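Local coordinates for GTPase activator-like protein (Chaetomium thermophilum, PDB 5HIU), which probably acts, as the full-length TSC2 protein, as a GTPase activator, this chain being the helical N-terminal part of that tuberous sclerosis complex subunit, at residues A[288-293]-A[333-338]; A[311-316]-A[352-357]; A[321-326]-A[359-364]; A[345-350]-A[386-391]; A[436-441]-A[450-455]. All blocks are in the same frame, centred on the assembly; numbering follows the deposited sequence.

Contact 1. Residues A[288-293]-A[333-338]; sequences ILLDFL and QVPLSL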
# COMPACT_ATOMS: atom_id res chain seq x y z
N ILE A 288 14.84 7.95 -8.13
CA ILE A 288 13.68 8.61 -7.51
C ILE A 288 13.99 9.03 -6.09
O ILE A 288 13.76 10.18 -5.71
CB ILE A 288 12.43 7.68 -7.51
CG1 ILE A 288 11.87 7.57 -8.92
CG2 ILE A 288 11.34 8.17 -6.55
CD1 ILE A 288 10.95 6.38 -9.14
N LEU A 289 14.50 8.09 -5.30
CA LEU A 289 14.84 8.33 -3.90
C LEU A 289 15.87 9.45 -3.73
O LEU A 289 15.84 10.19 -2.74
CB LEU A 289 15.42 7.06 -3.28
CG LEU A 289 14.48 5.93 -2.91
CD1 LEU A 289 15.28 4.67 -2.65
CD2 LEU A 289 13.66 6.29 -1.68
N LEU A 290 16.80 9.54 -4.68
CA LEU A 290 17.82 10.58 -4.63
C LEU A 290 17.19 11.89 -5.03
O LEU A 290 17.45 12.91 -4.39
CB LEU A 290 18.99 10.28 -5.55
CG LEU A 290 19.94 9.20 -5.03
CD1 LEU A 290 20.80 8.70 -6.18
CD2 LEU A 290 20.78 9.70 -3.88
N ASP A 291 16.36 11.84 -6.09
CA ASP A 291 15.59 13.01 -6.54
C ASP A 291 14.92 13.71 -5.37
O ASP A 291 14.90 14.93 -5.32
CB ASP A 291 14.50 12.62 -7.56
CG ASP A 291 15.03 12.45 -8.97
OD1 ASP A 291 16.16 12.88 -9.28
OD2 ASP A 291 14.28 11.88 -9.79
N PHE A 292 14.40 12.96 -4.40
CA PHE A 292 13.80 13.59 -3.24
C PHE A 292 14.82 14.46 -2.54
O PHE A 292 14.48 15.50 -1.99
CB PHE A 292 13.20 12.56 -2.29
CG PHE A 292 12.11 11.74 -2.91
CD1 PHE A 292 11.13 12.34 -3.71
CD2 PHE A 292 12.04 10.36 -2.70
CE1 PHE A 292 10.12 11.58 -4.28
CE2 PHE A 292 11.03 9.60 -3.27
CZ PHE A 292 10.07 10.21 -4.06
N LEU A 293 16.08 14.05 -2.61
CA LEU A 293 17.18 14.83 -2.08
C LEU A 293 17.67 15.86 -3.10
O LEU A 293 17.76 17.05 -2.78
CB LEU A 293 18.33 13.89 -1.68
CG LEU A 293 17.98 12.65 -0.84
CD1 LEU A 293 19.22 11.81 -0.55
CD2 LEU A 293 17.30 13.05 0.46
N GLN A 333 22.76 -0.67 -6.40
CA GLN A 333 23.72 0.14 -5.68
C GLN A 333 23.41 1.62 -5.85
O GLN A 333 22.72 2.02 -6.77
CB GLN A 333 25.15 -0.19 -6.12
CG GLN A 333 25.84 -1.25 -5.26
CD GLN A 333 24.98 -2.50 -5.05
OE1 GLN A 333 24.65 -3.20 -6.00
NE2 GLN A 333 24.63 -2.78 -3.79
N VAL A 334 23.90 2.43 -4.92
CA VAL A 334 23.68 3.86 -4.96
C VAL A 334 24.99 4.59 -5.25
O VAL A 334 26.03 4.22 -4.71
CB VAL A 334 23.12 4.35 -3.61
CG1 VAL A 334 22.94 5.86 -3.62
CG2 VAL A 334 21.79 3.67 -3.30
N PRO A 335 24.95 5.64 -6.10
CA PRO A 335 26.17 6.42 -6.35
C PRO A 335 26.57 7.27 -5.16
O PRO A 335 25.75 8.02 -4.62
CB PRO A 335 25.81 7.32 -7.53
CG PRO A 335 24.38 7.07 -7.87
CD PRO A 335 23.79 6.15 -6.85
N LEU A 336 27.82 7.17 -4.74
CA LEU A 336 28.24 7.93 -3.59
C LEU A 336 28.18 9.42 -3.89
O LEU A 336 27.63 10.18 -3.10
CB LEU A 336 29.65 7.55 -3.18
CG LEU A 336 30.10 8.23 -1.89
CD1 LEU A 336 29.17 7.84 -0.74
CD2 LEU A 336 31.56 7.90 -1.58
N SER A 337 28.73 9.82 -5.03
CA SER A 337 28.73 11.22 -5.45
C SER A 337 27.33 11.81 -5.36
O SER A 337 27.10 12.74 -4.57
CB SER A 337 29.27 11.32 -6.87
OG SER A 337 28.76 10.26 -7.66
N LEU A 338 26.40 11.24 -6.13
CA LEU A 338 24.97 11.60 -6.08
C LEU A 338 24.43 11.65 -4.65
O LEU A 338 23.88 12.66 -4.22
CB LEU A 338 24.12 10.59 -6.87
CG LEU A 338 23.89 10.68 -8.38
CD1 LEU A 338 23.34 12.06 -8.71
CD2 LEU A 338 25.14 10.38 -9.21
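Within the alpha solenoid, the loop leading into helix 336-348 and the first turn of that helix receive a leucine from helix 281-294. Leu290 is the sole contributor from its side, and CD1 makes each of the closest approaches. Its CG stands beside the backbone N, opposite the carbonyl carbon (chi1 -75°), and the extended second torsion (chi2 163°) carries CD1 straight out from the helix as the leading methyl. Three partners meet that methyl. Leu338 offers its CB at 3.9 Å from Leu290 CD1, near the base of its side chain, and the rest of the Leu338 chain then runs off at about a right angle to Leu290. The pyrrolidine ring of Pro335 comes obliquely, with its CD 4.0 Å from Leu290 CD1. Val334 is a looser third neighbour, its CG1 lying 4.4 Å from the same methyl.

Pro335 occupies the N-cap position, directly before the first helical turn. The leucine therefore sits against the chain where it changes from an extended loop to helix, with Val334 and Pro335 on the loop part and Leu338 in the first turn. The contact is entirely apolar and modest, burying 141 Å² in total. It is continued by Leu339, which touches both Leu290 and Val334, while Leu293 on the next turn packs on Val312, Leu316 and Leu319 of the intervening helix 302-322. Packing of a helix on the next but one in sequence, here 281-294 on 336-348, is consistent with an alpha solenoid.

Contact 2. Residues A[311-316]-A[352-357]; sequences DVRGAL and TRVATE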
# COMPACT_ATOMS: atom_id res chain seq x y z
N ASP A 311 8.87 13.97 1.92
CA ASP A 311 9.54 13.11 0.95
C ASP A 311 11.01 12.88 1.29
O ASP A 311 11.51 11.76 1.17
CB ASP A 311 9.48 13.71 -0.47
CG ASP A 311 8.06 13.92 -0.97
OD1 ASP A 311 7.16 13.09 -0.68
OD2 ASP A 311 7.85 14.92 -1.69
N VAL A 312 11.70 13.93 1.71
CA VAL A 312 13.12 13.84 2.01
C VAL A 312 13.39 12.90 3.19
O VAL A 312 14.28 12.06 3.10
CB VAL A 312 13.73 15.22 2.29
CG1 VAL A 312 15.16 15.08 2.77
CG2 VAL A 312 13.68 16.08 1.04
N ARG A 313 12.62 13.03 4.27
CA ARG A 313 12.84 12.21 5.46
C ARG A 313 12.60 10.73 5.20
O ARG A 313 13.16 9.86 5.89
CB ARG A 313 11.89 12.60 6.58
CG ARG A 313 11.97 14.05 7.04
CD ARG A 313 11.06 14.21 8.24
NE ARG A 313 11.38 13.23 9.28
CZ ARG A 313 10.51 12.71 10.15
NH1 ARG A 313 9.23 13.07 10.13
NH2 ARG A 313 10.94 11.82 11.04
N GLY A 314 11.72 10.44 4.25
CA GLY A 314 11.38 9.07 3.93
C GLY A 314 12.50 8.46 3.14
O GLY A 314 12.98 7.38 3.48
N ALA A 315 12.90 9.19 2.09
CA ALA A 315 14.06 8.85 1.25
C ALA A 315 15.27 8.50 2.08
O ALA A 315 15.98 7.55 1.78
CB ALA A 315 14.40 10.00 0.32
N LEU A 316 15.51 9.26 3.13
CA LEU A 316 16.59 8.97 4.06
C LEU A 316 16.37 7.61 4.70
O LEU A 316 17.28 6.79 4.78
CB LEU A 316 16.66 10.05 5.15
CG LEU A 316 17.64 11.22 4.99
CD1 LEU A 316 17.74 11.76 3.57
CD2 LEU A 316 17.26 12.33 5.96
N THR A 352 16.69 19.26 14.76
CA THR A 352 17.10 18.05 15.52
C THR A 352 16.91 16.71 14.82
O THR A 352 17.89 16.10 14.39
CB THR A 352 16.40 17.95 16.91
OG1 THR A 352 14.98 17.91 16.73
CG2 THR A 352 16.78 19.13 17.83
N ARG A 353 15.68 16.25 14.71
CA ARG A 353 15.43 14.91 14.19
C ARG A 353 15.95 14.68 12.76
O ARG A 353 16.39 13.58 12.47
CB ARG A 353 13.94 14.54 14.31
CG ARG A 353 13.44 14.42 15.74
CD ARG A 353 11.93 14.18 15.82
NE ARG A 353 11.37 14.56 17.12
CZ ARG A 353 10.09 14.41 17.47
NH1 ARG A 353 9.22 13.88 16.62
NH2 ARG A 353 9.69 14.80 18.68
N VAL A 354 15.91 15.70 11.88
CA VAL A 354 16.39 15.54 10.48
C VAL A 354 17.91 15.50 10.39
O VAL A 354 18.49 14.58 9.81
CB VAL A 354 15.92 16.70 9.57
CG1 VAL A 354 16.68 16.71 8.24
CG2 VAL A 354 14.42 16.60 9.33
N ALA A 355 18.55 16.52 10.93
CA ALA A 355 19.97 16.45 11.12
C ALA A 355 20.32 15.11 11.74
O ALA A 355 21.27 14.47 11.31
CB ALA A 355 20.44 17.60 12.01
N THR A 356 19.55 14.67 12.74
CA THR A 356 19.79 13.36 13.36
C THR A 356 19.75 12.22 12.33
O THR A 356 20.55 11.28 12.42
CB THR A 356 18.80 13.07 14.52
OG1 THR A 356 18.81 14.16 15.44
CG2 THR A 356 19.17 11.80 15.27
N GLU A 357 18.83 12.29 11.36
CA GLU A 357 18.69 11.25 10.31
C GLU A 357 19.83 11.29 9.31
O GLU A 357 20.51 10.27 9.10
CB GLU A 357 17.33 11.34 9.59
CG GLU A 357 16.15 10.93 10.45
CD GLU A 357 16.33 9.55 11.08
OE1 GLU A 357 16.12 8.51 10.37
OE2 GLU A 357 16.68 9.49 12.28
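Leu316 lays its CD2 methyl against the base of Glu357, 3.8 Å from Glu357 CB, the two side chains meeting at a slant. The second torsion of Leu316 (chi2 39°) leaves CD2, and not CD1, as the branch that continues away from CA, which is why this methyl makes the contact. Glu357 gives only its aliphatic root to the leucine. Its chain folds at the second torsion (chi2 -54°), and the carboxylate finds its partner within its own helix, OE2 forming a salt bridge with Arg360.

One turn earlier the pairing is repeated with different residues: Arg313 CG approaches Val354 CG2 at 4.2 Å, so the arginine also uses its methylene portion. The nearest CA pairs, Arg313 with Val354 and Leu316 with Glu357, are each 7.0 Å apart and advance by three residues on both sides. Helices 302-322 and 352-366 thus run side by side in the same sense, consistent with the stacking of helices in an alpha solenoid, with helix 336-348 between them in sequence.

Beyond its methylenes Arg313 reaches a region of mixed charge. Its NH2 is 6.2 Å from Glu357 OE1, too far for a salt bridge, and equally far from Arg353 NH1; any influence of these groups on one another would be long-range, with the attraction and the repulsion probably offsetting in part. Arg313 also touches Cys260 and Leu261 of helix 245-261. Leu316 packs in addition on Leu293 of helix 281-294.

Contact 3. Residues A[321-326]-A[359-364]; sequences KLLRKT and LRLINS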
# COMPACT_ATOMS: atom_id res chain seq x y z
N LYS A 321 18.23 2.06 4.78
CA LYS A 321 17.92 0.63 4.73
C LYS A 321 18.48 0.03 3.42
O LYS A 321 19.15 -1.00 3.45
CB LYS A 321 16.41 0.44 4.87
CG LYS A 321 15.95 -0.98 5.15
CD LYS A 321 16.44 -1.56 6.47
CE LYS A 321 16.11 -3.05 6.57
NZ LYS A 321 16.90 -3.77 7.61
N LEU A 322 18.26 0.70 2.30
CA LEU A 322 18.78 0.23 1.03
C LEU A 322 20.29 0.09 1.04
O LEU A 322 20.80 -0.95 0.64
CB LEU A 322 18.37 1.15 -0.12
CG LEU A 322 18.59 0.57 -1.53
CD1 LEU A 322 18.14 -0.88 -1.65
CD2 LEU A 322 17.86 1.40 -2.57
N LEU A 323 20.99 1.10 1.53
CA LEU A 323 22.45 1.11 1.54
C LEU A 323 23.12 -0.01 2.34
O LEU A 323 24.33 -0.16 2.26
CB LEU A 323 22.97 2.44 2.07
CG LEU A 323 22.81 3.61 1.10
CD1 LEU A 323 22.83 4.92 1.86
CD2 LEU A 323 23.89 3.59 0.04
N ARG A 324 22.38 -0.78 3.13
CA ARG A 324 22.96 -1.97 3.76
C ARG A 324 22.94 -3.17 2.82
O ARG A 324 23.44 -4.25 3.18
CB ARG A 324 22.18 -2.35 5.00
CG ARG A 324 21.94 -1.23 5.99
CD ARG A 324 21.14 -1.81 7.14
NE ARG A 324 20.78 -0.78 8.10
CZ ARG A 324 21.63 -0.23 8.96
NH1 ARG A 324 22.91 -0.60 8.99
NH2 ARG A 324 21.19 0.72 9.80
N LYS A 325 22.36 -3.00 1.64
CA LYS A 325 22.24 -4.10 0.71
C LYS A 325 23.37 -4.18 -0.31
O LYS A 325 24.16 -3.24 -0.48
CB LYS A 325 20.89 -4.03 0.01
CG LYS A 325 19.72 -3.89 0.97
CD LYS A 325 19.62 -5.03 1.97
CE LYS A 325 18.46 -4.77 2.91
NZ LYS A 325 18.18 -5.93 3.78
N THR A 326 23.43 -5.33 -0.98
CA THR A 326 24.52 -5.72 -1.90
C THR A 326 23.95 -6.24 -3.21
O THR A 326 22.90 -6.89 -3.22
CB THR A 326 25.35 -6.88 -1.31
OG1 THR A 326 24.49 -8.01 -1.14
CG2 THR A 326 25.99 -6.48 0.02
N LEU A 359 22.69 12.20 9.75
CA LEU A 359 23.76 11.57 10.48
C LEU A 359 23.56 10.06 10.58
O LEU A 359 24.50 9.30 10.35
CB LEU A 359 23.88 12.14 11.91
CG LEU A 359 24.47 13.54 12.13
CD1 LEU A 359 24.68 13.82 13.62
CD2 LEU A 359 25.77 13.72 11.37
N ARG A 360 22.36 9.63 10.94
CA ARG A 360 22.12 8.20 11.17
C ARG A 360 22.44 7.39 9.92
O ARG A 360 23.00 6.30 10.00
CB ARG A 360 20.69 7.92 11.71
CG ARG A 360 20.24 6.46 11.60
CD ARG A 360 19.45 5.90 12.78
NE ARG A 360 18.30 6.74 13.13
CZ ARG A 360 18.04 7.20 14.36
NH1 ARG A 360 18.81 6.88 15.40
NH2 ARG A 360 16.98 7.97 14.55
N LEU A 361 22.11 7.95 8.77
CA LEU A 361 22.46 7.36 7.48
C LEU A 361 23.97 7.24 7.38
O LEU A 361 24.52 6.14 7.26
CB LEU A 361 21.91 8.22 6.33
CG LEU A 361 21.92 7.60 4.94
CD1 LEU A 361 20.81 8.21 4.10
CD2 LEU A 361 23.26 7.74 4.22
N ILE A 362 24.64 8.38 7.50
CA ILE A 362 26.10 8.44 7.41
C ILE A 362 26.70 7.47 8.43
O ILE A 362 27.62 6.74 8.11
CB ILE A 362 26.64 9.87 7.60
CG1 ILE A 362 26.14 10.79 6.46
CG2 ILE A 362 28.16 9.88 7.60
CD1 ILE A 362 26.46 12.26 6.67
N ASN A 363 26.14 7.40 9.62
CA ASN A 363 26.65 6.45 10.60
C ASN A 363 26.48 5.01 10.19
O ASN A 363 27.27 4.17 10.59
CB ASN A 363 26.00 6.67 11.94
CG ASN A 363 26.76 7.65 12.79
OD1 ASN A 363 27.96 7.49 12.98
ND2 ASN A 363 26.07 8.67 13.29
N SER A 364 25.47 4.71 9.40
CA SER A 364 25.27 3.35 8.93
C SER A 364 26.19 3.02 7.75
O SER A 364 26.41 1.84 7.45
CB SER A 364 23.83 3.12 8.50
OG SER A 364 23.54 3.94 7.39
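A type I beta turn from Leu322 to Lys325, closed by a 2.8 Å bond from Lys325 N to Leu322 O, leads the chain from helix 302-322 into a loop and brings Arg324 within 7.8 Å of Ser364, CA to CA, on helix 352-366. Two side chains of the turn, Leu323 and Arg324, bridge the gap.

The buried half is a leucine pair. Leu323 CD1, the outermost methyl of a chain extended at chi2 (158°), rests on Leu361 CD2 at 3.7 Å and is also 4.2 Å from Leu361 CG. The two chains meet at close to a right angle, so the methyl from the turn sits on the CD2 methyl, with CG just behind it. Leu361 swings its CG opposite its backbone N (chi1 -167°), which brings that branch over to the turn. Both leucines extend into wider hydrophobic packing, Leu323 onto Val334 and Leu361 onto Leu319.

In this alpha solenoid the contact joins the outgoing end of one helix to the middle and later turns of the next but one. The backbone of the turn has a further tie, Leu323 O accepting a hydrogen bond from Asn374 ND2.

Arg324 makes the solvent-exposed part of the contact. Its chain is stretched from CG to NE, and the guanidinium meets Ser364 CB obliquely, with NH2 at 3.8 Å and NH1 at 3.9 Å from that carbon, a van der Waals contact without polar pairing. Ser364 also touches Gln320 of helix 302-322, while Asn363 ND2 is hydrogen-bonded to Gln426 OE1 of helix 423-441.

Contact 4. Residues A[345-350]-A[386-391]; sequences NVSKSS and FDVAAQ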
# COMPACT_ATOMS: atom_id res chain seq x y z
N ASN A 345 22.26 19.38 0.04
CA ASN A 345 21.03 20.15 -0.06
C ASN A 345 20.27 20.11 1.25
O ASN A 345 20.03 21.15 1.87
CB ASN A 345 20.14 19.59 -1.18
CG ASN A 345 20.51 20.12 -2.55
OD1 ASN A 345 21.30 21.05 -2.70
ND2 ASN A 345 19.90 19.53 -3.58
N VAL A 346 19.96 18.89 1.69
CA VAL A 346 19.07 18.68 2.81
C VAL A 346 19.63 19.22 4.10
O VAL A 346 18.92 19.91 4.83
CB VAL A 346 18.75 17.19 3.03
CG1 VAL A 346 17.80 17.01 4.22
CG2 VAL A 346 18.15 16.58 1.77
N SER A 347 20.90 18.92 4.39
CA SER A 347 21.50 19.26 5.69
C SER A 347 21.40 20.73 6.10
O SER A 347 21.52 21.06 7.28
CB SER A 347 22.97 18.85 5.74
OG SER A 347 23.47 18.99 7.07
N LYS A 348 21.19 21.61 5.12
CA LYS A 348 20.98 23.03 5.38
C LYS A 348 19.71 23.26 6.20
O LYS A 348 19.78 23.82 7.30
CB LYS A 348 20.89 23.82 4.07
CG LYS A 348 22.20 23.89 3.30
CD LYS A 348 22.05 24.77 2.07
CE LYS A 348 23.38 24.98 1.37
NZ LYS A 348 23.28 25.96 0.25
N SER A 349 18.58 22.80 5.68
CA SER A 349 17.26 23.08 6.28
C SER A 349 17.13 22.44 7.67
O SER A 349 18.13 22.11 8.32
CB SER A 349 16.14 22.58 5.33
OG SER A 349 15.87 21.18 5.45
N SER A 350 15.88 22.32 8.13
CA SER A 350 15.50 21.39 9.20
C SER A 350 16.17 21.63 10.56
O SER A 350 16.87 22.63 10.77
CB SER A 350 15.82 19.97 8.78
OG SER A 350 17.11 19.63 9.27
N PHE A 386 32.22 14.04 5.02
CA PHE A 386 32.57 14.62 6.31
C PHE A 386 32.10 16.07 6.44
O PHE A 386 31.82 16.53 7.55
CB PHE A 386 34.08 14.54 6.56
CG PHE A 386 34.55 13.19 7.04
CD1 PHE A 386 33.87 12.52 8.06
CD2 PHE A 386 35.69 12.61 6.51
CE1 PHE A 386 34.32 11.29 8.52
CE2 PHE A 386 36.14 11.38 6.96
CZ PHE A 386 35.45 10.72 7.97
N ASP A 387 32.00 16.78 5.31
CA ASP A 387 31.55 18.17 5.33
C ASP A 387 30.06 18.25 5.63
O ASP A 387 29.63 19.10 6.41
CB ASP A 387 31.90 18.90 4.02
N VAL A 388 29.29 17.34 5.02
CA VAL A 388 27.87 17.19 5.37
C VAL A 388 27.73 16.84 6.85
O VAL A 388 26.99 17.49 7.59
CB VAL A 388 27.15 16.09 4.57
CG1 VAL A 388 25.72 15.94 5.06
CG2 VAL A 388 27.15 16.39 3.07
N ALA A 389 28.47 15.82 7.27
CA ALA A 389 28.38 15.36 8.64
C ALA A 389 28.50 16.51 9.60
O ALA A 389 27.75 16.58 10.57
CB ALA A 389 29.45 14.33 8.93
N ALA A 390 29.44 17.42 9.32
CA ALA A 390 29.73 18.55 10.20
C ALA A 390 28.58 19.54 10.22
O ALA A 390 28.19 20.03 11.29
CB ALA A 390 31.01 19.25 9.76
N GLN A 391 28.03 19.82 9.05
CA GLN A 391 26.84 20.66 8.95
C GLN A 391 25.71 20.18 9.88
O GLN A 391 25.00 21.01 10.44
CB GLN A 391 26.35 20.72 7.51
CG GLN A 391 25.38 21.84 7.24
CD GLN A 391 25.59 22.50 5.89
OE1 GLN A 391 26.50 22.14 5.15
NE2 GLN A 391 24.75 23.48 5.57
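Van der Waals contacts centre on Ser347, whose CB lies 4.1 Å from Val388 CG1, and whose hydroxyl is turned onto the aliphatic part of Gln391. Ser347 OG sits opposite its own backbone N (chi1 -171°), a torsion that aims it across the interface, where it is 3.4 Å from Gln391 CB and equally near Gln391 CG. The closest CA pair, Ser347 and Gln391, is 6.4 Å apart, a close approach consistent with the small size of the serine. Val388 has further apolar neighbours in Ile358 and Ile362 of helix 352-366.

This places the contact in the alpha solenoid where the last turns of helices 336-348 and 383-391 come together, alongside helix 352-366, which lies between them in sequence.

Polar groups are present without pairing across the segments. The Gln391 amide passes obliquely beside Lys348, its NE2 3.4 Å from Lys348 CG and 3.8 Å from Lys348 CA, so the nitrogen faces carbon. The lysine chain, extended beyond CG, runs on past this point toward solvent.

Among hydrogen bonds, the chain leaving helix 336-348 has one from Ser350 OG to Ser349 O at 2.8 Å, sharply bent, with the donor above the carbonyl plane and off the lone pairs.

Contact 5. Residues A[436-441]-A[450-455]; sequences NLIVHQ and DCMKFL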
# COMPACT_ATOMS: atom_id res chain seq x y z
N ASN A 436 37.84 5.08 15.57
CA ASN A 436 38.23 3.67 15.51
C ASN A 436 38.86 3.27 14.19
O ASN A 436 39.75 2.43 14.17
CB ASN A 436 37.02 2.75 15.74
CG ASN A 436 36.68 2.58 17.21
OD1 ASN A 436 35.52 2.68 17.59
ND2 ASN A 436 37.69 2.29 18.03
N LEU A 437 38.36 3.85 13.10
CA LEU A 437 38.86 3.50 11.77
C LEU A 437 40.31 3.91 11.64
O LEU A 437 41.13 3.15 11.13
CB LEU A 437 38.02 4.16 10.69
CG LEU A 437 36.67 3.49 10.46
CD1 LEU A 437 35.77 4.46 9.72
CD2 LEU A 437 36.77 2.20 9.66
N ILE A 438 40.62 5.11 12.12
CA ILE A 438 41.98 5.58 12.12
C ILE A 438 42.84 4.64 12.94
O ILE A 438 43.89 4.19 12.49
CB ILE A 438 42.09 6.98 12.75
CG1 ILE A 438 41.35 8.00 11.89
CG2 ILE A 438 43.55 7.39 12.93
CD1 ILE A 438 41.04 9.30 12.60
N VAL A 439 42.39 4.34 14.15
CA VAL A 439 43.20 3.57 15.06
C VAL A 439 43.45 2.20 14.47
O VAL A 439 44.58 1.74 14.43
CB VAL A 439 42.56 3.47 16.46
CG1 VAL A 439 43.25 2.41 17.32
CG2 VAL A 439 42.67 4.81 17.14
N HIS A 440 42.41 1.54 13.99
CA HIS A 440 42.58 0.16 13.57
C HIS A 440 43.25 -0.05 12.22
O HIS A 440 44.04 -0.99 12.08
CB HIS A 440 41.27 -0.58 13.72
CG HIS A 440 40.87 -0.70 15.15
ND1 HIS A 440 39.74 -0.10 15.67
CD2 HIS A 440 41.51 -1.27 16.20
CE1 HIS A 440 39.68 -0.34 16.97
NE2 HIS A 440 40.74 -1.05 17.31
N GLN A 441 42.99 0.82 11.25
CA GLN A 441 43.71 0.77 9.97
C GLN A 441 45.02 1.59 9.96
O GLN A 441 46.10 1.07 9.69
CB GLN A 441 42.82 1.24 8.85
CG GLN A 441 41.60 0.38 8.60
CD GLN A 441 41.13 0.50 7.17
OE1 GLN A 441 41.92 0.84 6.28
NE2 GLN A 441 39.85 0.21 6.92
N ASP A 450 41.59 12.85 5.62
CA ASP A 450 40.21 13.37 5.64
C ASP A 450 39.52 13.02 6.96
O ASP A 450 38.83 13.86 7.55
CB ASP A 450 39.40 12.85 4.44
CG ASP A 450 39.55 13.74 3.19
OD1 ASP A 450 40.20 14.81 3.28
OD2 ASP A 450 38.99 13.36 2.12
N CYS A 451 39.73 11.79 7.44
CA CYS A 451 39.25 11.40 8.76
C CYS A 451 39.72 12.41 9.80
O CYS A 451 38.94 12.95 10.58
CB CYS A 451 39.75 10.01 9.15
SG CYS A 451 38.79 8.64 8.49
N MET A 452 41.02 12.66 9.77
CA MET A 452 41.64 13.50 10.79
C MET A 452 41.16 14.94 10.75
O MET A 452 40.88 15.52 11.80
CB MET A 452 43.15 13.42 10.64
CG MET A 452 43.73 12.22 11.37
SD MET A 452 44.23 12.68 13.05
CE MET A 452 43.78 11.21 13.96
N LYS A 453 41.07 15.53 9.56
CA LYS A 453 40.58 16.90 9.44
C LYS A 453 39.17 17.02 10.01
O LYS A 453 38.87 17.99 10.72
CB LYS A 453 40.62 17.34 7.98
CG LYS A 453 42.03 17.57 7.47
CD LYS A 453 42.04 17.85 5.98
CE LYS A 453 43.45 17.87 5.42
NZ LYS A 453 43.47 18.11 3.95
N PHE A 454 38.33 16.03 9.71
CA PHE A 454 36.97 15.99 10.22
C PHE A 454 36.91 16.03 11.76
O PHE A 454 36.16 16.81 12.33
CB PHE A 454 36.19 14.78 9.68
CG PHE A 454 34.95 14.46 10.47
CD1 PHE A 454 33.79 15.20 10.31
CD2 PHE A 454 34.97 13.45 11.42
CE1 PHE A 454 32.67 14.92 11.06
CE2 PHE A 454 33.84 13.17 12.17
CZ PHE A 454 32.69 13.90 11.99
N LEU A 455 37.70 15.18 12.43
CA LEU A 455 37.71 15.15 13.90
C LEU A 455 38.16 16.48 14.51
O LEU A 455 37.69 16.87 15.58
CB LEU A 455 38.61 14.03 14.42
CG LEU A 455 38.10 12.59 14.27
CD1 LEU A 455 39.20 11.70 13.73
CD2 LEU A 455 37.55 12.04 15.58
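Ile438 divides at CB into two branches, both directed at segment 450-455 of helix 448-459. The short branch ends at CG2, which touches the terminal methyl of Met452, CE, at 4.0 Å. The longer one leaves beside the backbone N (chi1 -65°): CG1 lies over Cys451 CB at 3.8 Å, and CD1 goes furthest, extended at chi2 (163°). CD1 of Ile438 meets Met452 CE at 3.6 Å and faces Leu455 CD1 tip to tip. The 3.2 Å between those two methyls is shorter than a comfortable contact and is doubtful in detail. Met452 reaches the isoleucine because its chain bends at chi2 and chi3, bringing CE back over the interface.

Ile438 thus lies among Cys451, Met452 and Leu455. The two segments form a roughly antiparallel helical hairpin, tilted, their axes 10.5 Å apart at closest and their directions 142° from each other.

Helix 448-459 packs against both helix 423-441 and helix 383-391, which also touch each other: Leu455 also packs on Ile431 and Val434 of helix 423-441, whereas Phe454 stacks on Phe386, and Cys451 touches the same phenylalanine.

Contacts 1 to 4 form one continuous patch of the solenoid, with centres 11 to 16 Å apart. Contacts 1, 2 and 3 cross along the chain. Leu293 of contact 1 reaches contact 2, its CD2 3.4 Å from Leu316 CD1, and Val312 CG1 of contact 2 lies 3.5 Å from Val346 CG2 of contact 4. Contacts 2 and 3 lie on the same pair of helices, 302-322 and 352-366, about 13 Å apart between centres. Contact 5 is further toward the C-terminal end, about 26 Å from contacts 1 and 2 between centres, but touches contact 4, where Ala389 CB is 3.9 Å from Phe454 CE1.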